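PDB 5NNL: inactive dihydroorotase-like domain from Chaetomium thermophilum, which is of unknown function but keeps the barrel fold of the amidohydrolase superfamily, as an inactive relative of its namesake enzymes. Local coordinates for residues A[1-6]-A[281-286]; A[5-10]-A[259-264]; A[37-42]-A[240-245]; A[177-182]-A[211-216]. One frame throughout, in Å; residues are numbered along the deposited sequence. Where two conformers were deposited one is given.

In the fold
The chain starts in strand 3-11, whose first residues pair with strand 281-291 in interaction 1; this closes the longest loop, joining the barrel's first strand to the strands that follow the barrel. Interaction 2 continues along the same N-terminal strand, through L6, to helix 257-271. Inside that loop, interaction 3 sets the turn between helix 26-37 and strand 39-44 against the start of helix 242-251. Interaction 4, innermost of the four, pairs strands 175-180 and 215-217. No loops cross. Interactions 1, 2 and 3 touch one another, and interaction 4 touches 2 and 3, through R263 with I213 and F216, and through Y182 with D241.

Interaction 1 (A[1-6]-A[281-286]); sequences HRTIQL and TVEIEL
V282 O takes a short, almost straight bond from L6 N (2.7 Å, N-H...O 174°), which arrives nearly along the C=O axis, while the CA-H of Q5 makes a weaker second contact with the same oxygen. V282 N returns the bond to L6 O at 2.7 Å. I4 and I284 make the same exchange farther along: I4 N reaches I284 O at 3.0 Å, in the carbonyl plane, and I284 N reaches I4 O at 3.1 Å. These are the hydrogen-bonded pairs of an antiparallel match between strands 3-11 and 281-291. Here the N-terminal strand reaches beyond the amidohydrolase-type barrel to join the beta strands that follow it. On the face carrying L6 and I284 the packing is tight: L6 CD1 presses on I284 CD1 at 3.5 Å, and I4 CG1 rests against I284 CB. L247 of helix 242-251 and V257 of helix 257-271 cover this side. On the other face, the T3 methyl CG2, anti to the backbone N, crosses the E283 chain obliquely, 3.7 Å from E283 CG. Where the chain turns the corner, L286 N bonds to R2 O at 2.9 Å, tilted from the carbonyl plane and bent to 134° at the hydrogen. L286 CD2 sits over one face of the R2 guanidinium, whose NE forms a salt bridge with D287.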
loop_
_atom_site.group_PDB
_atom_site.type_symbol
_atom_site.label_atom_id
_atom_site.label_comp_id
_atom_site.label_asym_id
_atom_site.label_seq_id
_atom_site.Cartn_x
_atom_site.Cartn_y
_atom_site.Cartn_z
ATOM N N HIS A 1 4.538 18.435 25.024
ATOM C CA HIS A 1 4.074 18.063 23.692
ATOM C C HIS A 1 5.208 17.454 22.872
ATOM O O HIS A 1 6.130 18.154 22.460
ATOM C CB HIS A 1 3.499 19.272 22.977
ATOM N N ARG A 2 5.128 16.147 22.636
ATOM C CA ARG A 2 6.163 15.447 21.887
ATOM C C ARG A 2 6.048 15.757 20.400
ATOM O O ARG A 2 4.966 15.644 19.815
ATOM C CB ARG A 2 6.059 13.939 22.115
ATOM C CG ARG A 2 6.727 13.449 23.388
ATOM C CD ARG A 2 6.712 11.928 23.468
ATOM N NE ARG A 2 5.452 11.417 23.995
ATOM C CZ ARG A 2 5.141 10.127 24.083
ATOM N NH1 ARG A 2 3.970 9.765 24.582
ATOM N NH2 ARG A 2 5.993 9.197 23.668
ATOM N N THR A 3 7.170 16.147 19.795
ATOM C CA THR A 3 7.275 16.366 18.359
ATOM C C THR A 3 8.389 15.495 17.798
ATOM O O THR A 3 9.455 15.368 18.408
ATOM C CB THR A 3 7.561 17.840 18.038
ATOM O OG1 THR A 3 6.422 18.638 18.379
ATOM C CG2 THR A 3 7.869 18.029 16.562
ATOM N N ILE A 4 8.141 14.903 16.632
ATOM C CA ILE A 4 9.123 14.074 15.946
ATOM C C ILE A 4 9.214 14.518 14.491
ATOM O O ILE A 4 8.211 14.905 13.881
ATOM C CB ILE A 4 8.769 12.574 16.041
ATOM C CG1 ILE A 4 7.402 12.296 15.402
ATOM C CG2 ILE A 4 8.787 12.128 17.506
ATOM C CD1 ILE A 4 7.057 10.813 15.298
ATOM N N GLN A 5 10.426 14.476 13.945
ATOM C CA GLN A 5 10.676 14.809 12.549
ATOM C C GLN A 5 10.917 13.519 11.777
ATOM O O GLN A 5 11.832 12.756 12.106
ATOM C CB GLN A 5 11.876 15.746 12.414
ATOM C CG GLN A 5 11.545 17.221 12.591
ATOM C CD GLN A 5 12.751 18.040 13.019
ATOM O OE1 GLN A 5 13.740 18.143 12.291
ATOM N NE2 GLN A 5 12.678 18.617 14.210
ATOM N N LEU A 6 10.095 13.275 10.762
ATOM C CA LEU A 6 10.236 12.100 9.924
ATOM C C LEU A 6 10.494 12.513 8.483
ATOM O O LEU A 6 10.091 13.603 8.065
ATOM C CB LEU A 6 8.976 11.226 9.974
ATOM C CG LEU A 6 8.652 10.567 11.313
ATOM C CD1 LEU A 6 7.325 9.825 11.240
ATOM C CD2 LEU A 6 9.758 9.616 11.720
ATOM N N THR A 281 9.691 16.248 4.017
ATOM C CA THR A 281 9.770 16.083 5.461
ATOM C C THR A 281 8.370 16.095 6.059
ATOM O O THR A 281 7.437 16.674 5.494
ATOM C CB THR A 281 10.622 17.187 6.115
ATOM O OG1 THR A 281 9.945 18.446 6.020
ATOM C CG2 THR A 281 11.985 17.290 5.437
ATOM N N VAL A 282 8.239 15.442 7.212
ATOM C CA VAL A 282 6.987 15.364 7.955
ATOM C C VAL A 282 7.271 15.686 9.415
ATOM O O VAL A 282 8.104 15.028 10.049
ATOM C CB VAL A 282 6.334 13.972 7.840
ATOM C CG1 VAL A 282 5.004 13.936 8.587
ATOM C CG2 VAL A 282 6.137 13.593 6.396
ATOM N N GLU A 283 6.564 16.676 9.952
ATOM C CA GLU A 283 6.638 17.027 11.364
ATOM C C GLU A 283 5.326 16.641 12.029
ATOM O O GLU A 283 4.252 17.042 11.568
ATOM C CB GLU A 283 6.907 18.520 11.557
ATOM C CG GLU A 283 7.090 18.928 13.017
ATOM C CD GLU A 283 7.391 20.408 13.184
ATOM O OE1 GLU A 283 6.913 21.209 12.348
ATOM O OE2 GLU A 283 8.108 20.765 14.145
ATOM N N ILE A 284 5.421 15.875 13.114
ATOM C CA ILE A 284 4.265 15.252 13.748
ATOM C C ILE A 284 4.241 15.625 15.222
ATOM O O ILE A 284 5.243 15.466 15.929
ATOM C CB ILE A 284 4.294 13.721 13.576
ATOM C CG1 ILE A 284 4.061 13.365 12.107
ATOM C CG2 ILE A 284 3.240 13.048 14.439
ATOM C CD1 ILE A 284 4.830 12.181 11.662
ATOM N N GLU A 285 3.094 16.118 15.681
ATOM C CA GLU A 285 2.828 16.303 17.106
ATOM C C GLU A 285 2.281 14.972 17.611
ATOM O O GLU A 285 1.089 14.682 17.513
ATOM C CB GLU A 285 1.870 17.468 17.325
ATOM C CG GLU A 285 2.502 18.817 16.959
ATOM C CD GLU A 285 1.498 19.900 16.583
ATOM O OE1 GLU A 285 1.762 21.080 16.895
ATOM O OE2 GLU A 285 0.460 19.584 15.965
ATOM N N LEU A 286 3.185 14.145 18.140
ATOM C CA LEU A 286 2.856 12.759 18.460
ATOM C C LEU A 286 1.798 12.655 19.552
ATOM O O LEU A 286 1.016 11.697 19.568
ATOM C CB LEU A 286 4.131 12.027 18.875
ATOM C CG LEU A 286 4.004 10.596 19.387
ATOM C CD1 LEU A 286 3.371 9.701 18.339
ATOM C CD2 LEU A 286 5.371 10.074 19.788
#

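Interaction 2 (A[5-10]-A[259-264])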
loop_
_atom_site.group_PDB
_atom_site.type_symbol
_atom_site.label_atom_id
_atom_site.label_comp_id
_atom_site.label_asym_id
_atom_site.label_seq_id
_atom_site.Cartn_x
_atom_site.Cartn_y
_atom_site.Cartn_z
ATOM N N GLN A 5 10.426 14.476 13.945
ATOM C CA GLN A 5 10.676 14.809 12.549
ATOM C C GLN A 5 10.917 13.519 11.777
ATOM O O GLN A 5 11.832 12.756 12.106
ATOM C CB GLN A 5 11.876 15.746 12.414
ATOM C CG GLN A 5 11.545 17.221 12.591
ATOM C CD GLN A 5 12.751 18.040 13.019
ATOM O OE1 GLN A 5 13.740 18.143 12.291
ATOM N NE2 GLN A 5 12.678 18.617 14.210
ATOM N N LEU A 6 10.095 13.275 10.762
ATOM C CA LEU A 6 10.236 12.100 9.924
ATOM C C LEU A 6 10.494 12.513 8.483
ATOM O O LEU A 6 10.091 13.603 8.065
ATOM C CB LEU A 6 8.976 11.226 9.974
ATOM C CG LEU A 6 8.652 10.567 11.313
ATOM C CD1 LEU A 6 7.325 9.825 11.240
ATOM C CD2 LEU A 6 9.758 9.616 11.720
ATOM N N PRO A 7 11.165 11.675 7.701
ATOM C CA PRO A 7 11.227 11.914 6.260
ATOM C C PRO A 7 9.869 11.662 5.629
ATOM O O PRO A 7 8.955 11.111 6.247
ATOM C CB PRO A 7 12.269 10.906 5.776
ATOM C CG PRO A 7 12.165 9.783 6.750
ATOM C CD PRO A 7 11.798 10.397 8.074
ATOM N N GLY A 8 9.741 12.083 4.374
ATOM C CA GLY A 8 8.542 11.784 3.618
ATOM C C GLY A 8 8.254 10.299 3.653
ATOM O O GLY A 8 9.168 9.487 3.484
ATOM N N LEU A 9 7.002 9.924 3.890
ATOM C CA LEU A 9 6.649 8.525 4.087
ATOM C C LEU A 9 6.171 7.902 2.781
ATOM O O LEU A 9 5.898 8.585 1.790
ATOM C CB LEU A 9 5.584 8.384 5.181
ATOM C CG LEU A 9 6.006 8.875 6.572
ATOM C CD1 LEU A 9 4.845 8.753 7.555
ATOM C CD2 LEU A 9 7.232 8.117 7.094
ATOM N N ILE A 10 6.068 6.574 2.798
ATOM C CA ILE A 10 5.840 5.781 1.599
ATOM C C ILE A 10 4.683 4.829 1.852
ATOM O O ILE A 10 4.690 4.083 2.838
ATOM C CB ILE A 10 7.106 5.003 1.192
ATOM C CG1 ILE A 10 8.251 5.982 0.914
ATOM C CG2 ILE A 10 6.832 4.122 -0.025
ATOM C CD1 ILE A 10 9.588 5.321 0.607
ATOM N N TYR A 259 10.172 1.717 14.580
ATOM C CA TYR A 259 9.455 0.660 13.875
ATOM C C TYR A 259 8.508 1.253 12.841
ATOM O O TYR A 259 8.518 0.859 11.670
ATOM C CB TYR A 259 8.687 -0.221 14.863
ATOM C CG TYR A 259 8.041 -1.406 14.189
ATOM C CD1 TYR A 259 6.790 -1.294 13.597
ATOM C CD2 TYR A 259 8.689 -2.630 14.122
ATOM C CE1 TYR A 259 6.196 -2.366 12.967
ATOM C CE2 TYR A 259 8.102 -3.716 13.494
ATOM C CZ TYR A 259 6.854 -3.575 12.915
ATOM O OH TYR A 259 6.254 -4.638 12.284
ATOM N N VAL A 260 7.684 2.211 13.260
ATOM C CA VAL A 260 6.762 2.864 12.338
ATOM C C VAL A 260 7.527 3.488 11.177
ATOM O O VAL A 260 7.137 3.354 10.010
ATOM C CB VAL A 260 5.917 3.907 13.088
ATOM C CG1 VAL A 260 5.039 4.674 12.131
ATOM C CG2 VAL A 260 5.071 3.219 14.152
ATOM N N LYS A 261 8.628 4.182 11.478
ATOM C CA LYS A 261 9.400 4.827 10.419
ATOM C C LYS A 261 9.937 3.799 9.431
ATOM O O LYS A 261 9.810 3.968 8.213
ATOM C CB LYS A 261 10.548 5.646 11.009
ATOM C CG LYS A 261 11.296 6.466 9.957
ATOM C CD LYS A 261 12.398 7.332 10.554
ATOM C CE LYS A 261 13.695 6.561 10.728
ATOM N NZ LYS A 261 14.376 6.299 9.428
ATOM N N THR A 262 10.536 2.719 9.937
ATOM C CA THR A 262 11.094 1.711 9.041
ATOM C C THR A 262 10.003 1.061 8.200
ATOM O O THR A 262 10.229 0.728 7.031
ATOM C CB THR A 262 11.854 0.644 9.833
ATOM O OG1 THR A 262 10.996 0.082 10.830
ATOM C CG2 THR A 262 13.097 1.226 10.492
ATOM N N ARG A 263 8.812 0.872 8.771
ATOM C CA ARG A 263 7.730 0.216 8.047
ATOM C C ARG A 263 7.030 1.140 7.057
ATOM O O ARG A 263 6.317 0.646 6.175
ATOM C CB ARG A 263 6.717 -0.362 9.039
ATOM C CG ARG A 263 7.001 -1.808 9.422
ATOM C CD ARG A 263 8.430 -2.006 9.906
ATOM N NE ARG A 263 8.750 -3.417 10.088
ATOM C CZ ARG A 263 9.901 -3.864 10.578
ATOM N NH1 ARG A 263 10.843 -3.010 10.949
ATOM N NH2 ARG A 263 10.106 -5.166 10.708
ATOM N N LEU A 264 7.220 2.455 7.169
ATOM C CA LEU A 264 6.610 3.413 6.254
ATOM C C LEU A 264 7.641 4.228 5.482
ATOM O O LEU A 264 7.271 5.196 4.804
ATOM C CB LEU A 264 5.663 4.344 7.018
ATOM C CG LEU A 264 4.346 3.716 7.478
ATOM C CD1 LEU A 264 3.525 4.703 8.296
ATOM C CD2 LEU A 264 3.526 3.201 6.292
#
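In this (beta/alpha)-type barrel, the first strand meets helix 257-271 where that helix widens into a pi-type turn at 262-264. The link is one backbone bond, I10 N to L264 O, short at 2.7 Å but bent to 146° at the hydrogen, with the donor tilted 19° from the carbonyl plane. Carbon closes round the same oxygen: L9 CB and I10 CB each come to 3.6 Å of L264 O. The L9 side chain crosses that of L264 at an angle, CD2 lying 4.1 Å from L264 CB, and L264 in turn sends its CD2 to within 3.8 Å of I10 O.

A turn earlier, the lysine chain does the packing. L6 and K261 run past each other in opposite directions, L6 CD2 lying 3.7 Å from K261 CD, and the ring of P7 crosses the lysine at about a right angle with its CD 4.0 Å from K261 CD. CG of K261 is anti to the backbone N (chi1 -174°), which lays the methylenes beside L6; the chain then bends twice and NZ goes to a salt bridge with D266.

Consecutive helix carbonyls thus bridge two strands, R263 O bonding to F216 of strand 215-217 and L264 O to I10. L243 of helix 242-251 packs on both L9 and L264, and M41 of strand 39-44 lies against I10.

Interaction 3 (A[37-42]-A[240-245])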
loop_
_atom_site.group_PDB
_atom_site.type_symbol
_atom_site.label_atom_id
_atom_site.label_comp_id
_atom_site.label_asym_id
_atom_site.label_seq_id
_atom_site.Cartn_x
_atom_site.Cartn_y
_atom_site.Cartn_z
ATOM N N ALA A 37 -1.331 13.555 4.414
ATOM C CA ALA A 37 -1.133 12.597 5.491
ATOM C C ALA A 37 0.336 12.320 5.778
ATOM O O ALA A 37 0.636 11.601 6.737
ATOM C CB ALA A 37 -1.837 11.275 5.162
ATOM N N GLY A 38 1.251 12.863 4.975
ATOM C CA GLY A 38 2.672 12.666 5.173
ATOM C C GLY A 38 3.329 11.723 4.189
ATOM O O GLY A 38 4.530 11.459 4.323
ATOM N N TYR A 39 2.592 11.211 3.207
ATOM C CA TYR A 39 3.142 10.290 2.218
ATOM C C TYR A 39 3.579 11.091 0.996
ATOM O O TYR A 39 2.740 11.591 0.242
ATOM C CB TYR A 39 2.109 9.228 1.845
ATOM C CG TYR A 39 1.543 8.495 3.041
ATOM C CD1 TYR A 39 2.282 7.516 3.695
ATOM C CD2 TYR A 39 0.278 8.793 3.527
ATOM C CE1 TYR A 39 1.776 6.851 4.799
ATOM C CE2 TYR A 39 -0.241 8.131 4.628
ATOM C CZ TYR A 39 0.515 7.160 5.262
ATOM O OH TYR A 39 0.015 6.492 6.360
ATOM N N SER A 40 4.893 11.217 0.806
ATOM C CA SER A 40 5.445 11.903 -0.357
ATOM C C SER A 40 5.722 10.959 -1.521
ATOM O O SER A 40 6.147 11.421 -2.585
ATOM C CB SER A 40 6.735 12.637 0.027
ATOM O OG SER A 40 7.729 11.733 0.477
ATOM N N MET A 41 5.499 9.658 -1.343
ATOM C CA MET A 41 5.717 8.666 -2.386
ATOM C C MET A 41 4.723 7.537 -2.183
ATOM O O MET A 41 4.639 6.980 -1.084
ATOM C CB MET A 41 7.146 8.116 -2.343
ATOM C CG MET A 41 7.989 8.433 -3.567
ATOM S SD MET A 41 7.437 7.577 -5.057
ATOM C CE MET A 41 8.958 6.778 -5.557
ATOM N N ILE A 42 3.986 7.194 -3.234
ATOM C CA ILE A 42 2.989 6.131 -3.165
ATOM C C ILE A 42 3.105 5.257 -4.405
ATOM O O ILE A 42 3.315 5.755 -5.516
ATOM C CB ILE A 42 1.555 6.689 -3.029
ATOM C CG1 ILE A 42 1.164 7.514 -4.258
ATOM C CG2 ILE A 42 1.434 7.521 -1.763
ATOM C CD1 ILE A 42 -0.301 7.937 -4.279
ATOM N N ALA A 240 -5.930 9.230 5.848
ATOM C CA ALA A 240 -5.621 10.066 7.001
ATOM C C ALA A 240 -5.727 9.320 8.327
ATOM O O ALA A 240 -5.328 9.871 9.358
ATOM C CB ALA A 240 -6.546 11.287 7.018
ATOM N N ASP A 241 -6.241 8.084 8.316
ATOM C CA ASP A 241 -6.412 7.286 9.530
ATOM C C ASP A 241 -5.162 6.496 9.886
ATOM O O ASP A 241 -4.887 6.263 11.069
ATOM C CB ASP A 241 -7.562 6.292 9.346
ATOM C CG ASP A 241 -8.913 6.897 9.625
ATOM O OD1 ASP A 241 -8.967 8.080 10.028
ATOM O OD2 ASP A 241 -9.922 6.183 9.439
ATOM N N ALA A 242 -4.413 6.050 8.877
ATOM C CA ALA A 242 -3.449 4.976 9.082
ATOM C C ALA A 242 -2.377 5.372 10.089
ATOM O O ALA A 242 -2.165 4.680 11.091
ATOM C CB ALA A 242 -2.825 4.580 7.746
ATOM N N LEU A 243 -1.695 6.484 9.848
ATOM C CA LEU A 243 -0.551 6.830 10.681
ATOM C C LEU A 243 -0.992 7.145 12.108
ATOM O O LEU A 243 -0.357 6.673 13.060
ATOM C CB LEU A 243 0.225 7.999 10.063
ATOM C CG LEU A 243 1.491 8.474 10.776
ATOM C CD1 LEU A 243 2.503 7.355 10.881
ATOM C CD2 LEU A 243 2.086 9.668 10.031
ATOM N N PRO A 244 -2.061 7.925 12.312
ATOM C CA PRO A 244 -2.511 8.161 13.696
ATOM C C PRO A 244 -2.835 6.884 14.448
ATOM O O PRO A 244 -2.509 6.778 15.638
ATOM C CB PRO A 244 -3.746 9.050 13.515
ATOM C CG PRO A 244 -3.544 9.719 12.219
ATOM C CD PRO A 244 -2.794 8.764 11.349
ATOM N N LEU A 245 -3.486 5.915 13.794
ATOM C CA LEU A 245 -3.704 4.616 14.423
ATOM C C LEU A 245 -2.389 4.022 14.910
ATOM O O LEU A 245 -2.309 3.496 16.026
ATOM C CB LEU A 245 -4.388 3.662 13.441
ATOM C CG LEU A 245 -5.881 3.875 13.180
ATOM C CD1 LEU A 245 -6.326 3.084 11.956
ATOM C CD2 LEU A 245 -6.703 3.479 14.397
HETATM O O HOH W 1 -1.986 8.125 7.533
#
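The chain leaves helix 26-37 after A37, turns through G38 with a phi of 106°, and enters strand 39-44, while the facing segment turns into helix 242-251; the backbones come nearest at A37 and A240, whose CA atoms are 5.4 Å apart. G38 closes a Schellman motif, with two bonds back into the last helical turn, at backbone angles that suit a glycine. A37 CB faces A240 CA at 4.4 Å, and A37 O lies 4.1 Å from the L243 CD2 branch. The contact thus sets the link between a barrel helix and its next strand against the start of helix 242-251. Y39 reaches across: with CG anti to the carbonyl carbon (chi1 -54°), its ring carries OH to A242 CB at 3.7 Å and to L243 CB at 4.0 Å. No direct hydrogen bond joins the segments. Instead a water accepts from L243 N at 2.9 Å and bonds with Y39 OH at 2.8 Å, serving both polar groups at once. L9 of strand 3-11 packs on Y39, and V181 of helix 181-185 touches A242.

Interaction 4 (A[177-182]-A[211-216]); sequences CDVCVY and PIIDVF
D178 pairs with V215 and V179 with F216 as parallel bridges, although the touching parts, 177-181 and 212-216, run 47° apart end to end. C177 O is held by two successive amides, D214 N at 3.1 Å and, more weakly, V215 N at 3.2 Å. C177 N meanwhile bonds to D214 OD2 at 3.1 Å through the anti lone pair of the carboxylate; the same oxygen forms a salt bridge with K169, which should favour its negative charge. V179 N gives the next bond, to V215 O at 3.3 Å. D178 CB and V215 CB lie side by side, 3.7 Å apart, but the aspartate's carboxylate leads away to H152, S154, A155 and S217, several bonds that fix its rotation. On the opposite face V179 carries the apolar contact with its two methyls. CG1 meets I213 CD1 at 3.6 Å, the side chains crossing near a right angle. CG2, set between the backbone N and the carbonyl carbon, comes to the edge of the F216 ring, in its plane, 3.7 Å from CD1. Farther on, V181 CG2 reaches F216 CB at 4.1 Å. These paired strands are neighbours in the parallel barrel. I162 and I165 of helix 159-170 pack on C177, R263 and L264 of helix 257-271 touch F216, and L246 of helix 242-251 lies against both V181 and F216.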
loop_
_atom_site.group_PDB
_atom_site.type_symbol
_atom_site.label_atom_id
_atom_site.label_comp_id
_atom_site.label_asym_id
_atom_site.label_seq_id
_atom_site.Cartn_x
_atom_site.Cartn_y
_atom_site.Cartn_z
ATOM N N CYS A 177 7.067 -8.823 3.299
ATOM C CA CYS A 177 5.615 -8.747 3.334
ATOM C C CYS A 177 5.160 -7.462 4.004
ATOM O O CYS A 177 5.923 -6.795 4.707
ATOM C CB CYS A 177 5.004 -9.944 4.074
ATOM S SG CYS A 177 5.420 -10.009 5.834
ATOM N N ASP A 178 3.887 -7.136 3.787
ATOM C CA ASP A 178 3.241 -6.037 4.485
ATOM C C ASP A 178 1.883 -6.481 5.007
ATOM O O ASP A 178 1.337 -7.508 4.597
ATOM C CB ASP A 178 3.065 -4.795 3.588
ATOM C CG ASP A 178 2.049 -5.000 2.477
ATOM O OD1 ASP A 178 2.467 -5.187 1.315
ATOM O OD2 ASP A 178 0.831 -4.965 2.761
ATOM N N VAL A 179 1.363 -5.697 5.946
ATOM C CA VAL A 179 -0.023 -5.796 6.378
ATOM C C VAL A 179 -0.648 -4.423 6.210
ATOM O O VAL A 179 0.016 -3.392 6.360
ATOM C CB VAL A 179 -0.172 -6.284 7.840
ATOM C CG1 VAL A 179 0.640 -7.542 8.073
ATOM C CG2 VAL A 179 0.236 -5.206 8.821
ATOM N N CYS A 180 -1.934 -4.411 5.886
ATOM C CA CYS A 180 -2.682 -3.164 5.881
ATOM C C CYS A 180 -2.894 -2.696 7.313
ATOM O O CYS A 180 -3.171 -3.499 8.208
ATOM C CB CYS A 180 -4.028 -3.346 5.186
ATOM S SG CYS A 180 -3.923 -4.059 3.538
ATOM N N VAL A 181 -2.777 -1.385 7.526
ATOM C CA VAL A 181 -2.843 -0.844 8.882
ATOM C C VAL A 181 -4.164 -1.210 9.550
ATOM O O VAL A 181 -4.196 -1.568 10.733
ATOM C CB VAL A 181 -2.623 0.680 8.858
ATOM C CG1 VAL A 181 -2.894 1.293 10.239
ATOM C CG2 VAL A 181 -1.201 1.001 8.407
ATOM N N TYR A 182 -5.275 -1.109 8.817
ATOM C CA TYR A 182 -6.572 -1.446 9.399
ATOM C C TYR A 182 -6.594 -2.866 9.951
ATOM O O TYR A 182 -7.295 -3.136 10.932
ATOM C CB TYR A 182 -7.685 -1.291 8.360
ATOM C CG TYR A 182 -8.302 0.090 8.251
ATOM C CD1 TYR A 182 -7.744 1.192 8.890
ATOM C CD2 TYR A 182 -9.457 0.285 7.505
ATOM C CE1 TYR A 182 -8.320 2.446 8.780
ATOM C CE2 TYR A 182 -10.038 1.528 7.390
ATOM C CZ TYR A 182 -9.470 2.604 8.025
ATOM O OH TYR A 182 -10.065 3.837 7.896
ATOM N N PRO A 211 8.306 -8.308 13.940
ATOM C CA PRO A 211 9.639 -8.403 13.315
ATOM C C PRO A 211 9.602 -8.994 11.918
ATOM O O PRO A 211 10.446 -8.649 11.080
ATOM C CB PRO A 211 10.417 -9.304 14.287
ATOM C CG PRO A 211 9.719 -9.134 15.591
ATOM C CD PRO A 211 8.271 -8.960 15.257
ATOM N N ILE A 212 8.638 -9.873 11.644
ATOM C CA ILE A 212 8.530 -10.512 10.337
ATOM C C ILE A 212 7.895 -9.578 9.320
ATOM O O ILE A 212 8.142 -9.704 8.117
ATOM C CB ILE A 212 7.725 -11.820 10.466
ATOM C CG1 ILE A 212 8.397 -12.772 11.462
ATOM C CG2 ILE A 212 7.515 -12.487 9.100
ATOM C CD1 ILE A 212 9.888 -12.967 11.260
ATOM N N ILE A 213 7.063 -8.646 9.770
ATOM C CA ILE A 213 6.378 -7.731 8.868
ATOM C C ILE A 213 7.336 -6.597 8.526
ATOM O O ILE A 213 7.781 -5.858 9.409
ATOM C CB ILE A 213 5.081 -7.207 9.500
ATOM C CG1 ILE A 213 4.215 -8.384 9.968
ATOM C CG2 ILE A 213 4.316 -6.346 8.509
ATOM C CD1 ILE A 213 3.019 -7.991 10.800
ATOM N N ASP A 214 7.665 -6.469 7.244
ATOM C CA ASP A 214 8.642 -5.487 6.791
ATOM C C ASP A 214 8.027 -4.121 6.530
ATOM O O ASP A 214 8.702 -3.103 6.720
ATOM C CB ASP A 214 9.327 -5.992 5.516
ATOM C CG ASP A 214 10.006 -7.335 5.715
ATOM O OD1 ASP A 214 11.043 -7.390 6.411
ATOM O OD2 ASP A 214 9.484 -8.347 5.202
ATOM N N VAL A 215 6.754 -4.073 6.127
ATOM C CA VAL A 215 6.137 -2.854 5.620
ATOM C C VAL A 215 4.700 -2.747 6.110
ATOM O O VAL A 215 3.988 -3.745 6.243
ATOM C CB VAL A 215 6.171 -2.823 4.073
ATOM C CG1 VAL A 215 5.426 -1.605 3.525
ATOM C CG2 VAL A 215 7.601 -2.849 3.568
ATOM N N PHE A 216 4.273 -1.513 6.369
ATOM C CA PHE A 216 2.864 -1.188 6.529
ATOM C C PHE A 216 2.359 -0.551 5.243
ATOM O O PHE A 216 3.045 0.282 4.642
ATOM C CB PHE A 216 2.631 -0.222 7.694
ATOM C CG PHE A 216 2.764 -0.844 9.059
ATOM C CD1 PHE A 216 2.263 -2.107 9.326
ATOM C CD2 PHE A 216 3.376 -0.145 10.082
ATOM C CE1 PHE A 216 2.383 -2.659 10.584
ATOM C CE2 PHE A 216 3.496 -0.693 11.340
ATOM C CZ PHE A 216 3.002 -1.946 11.594
#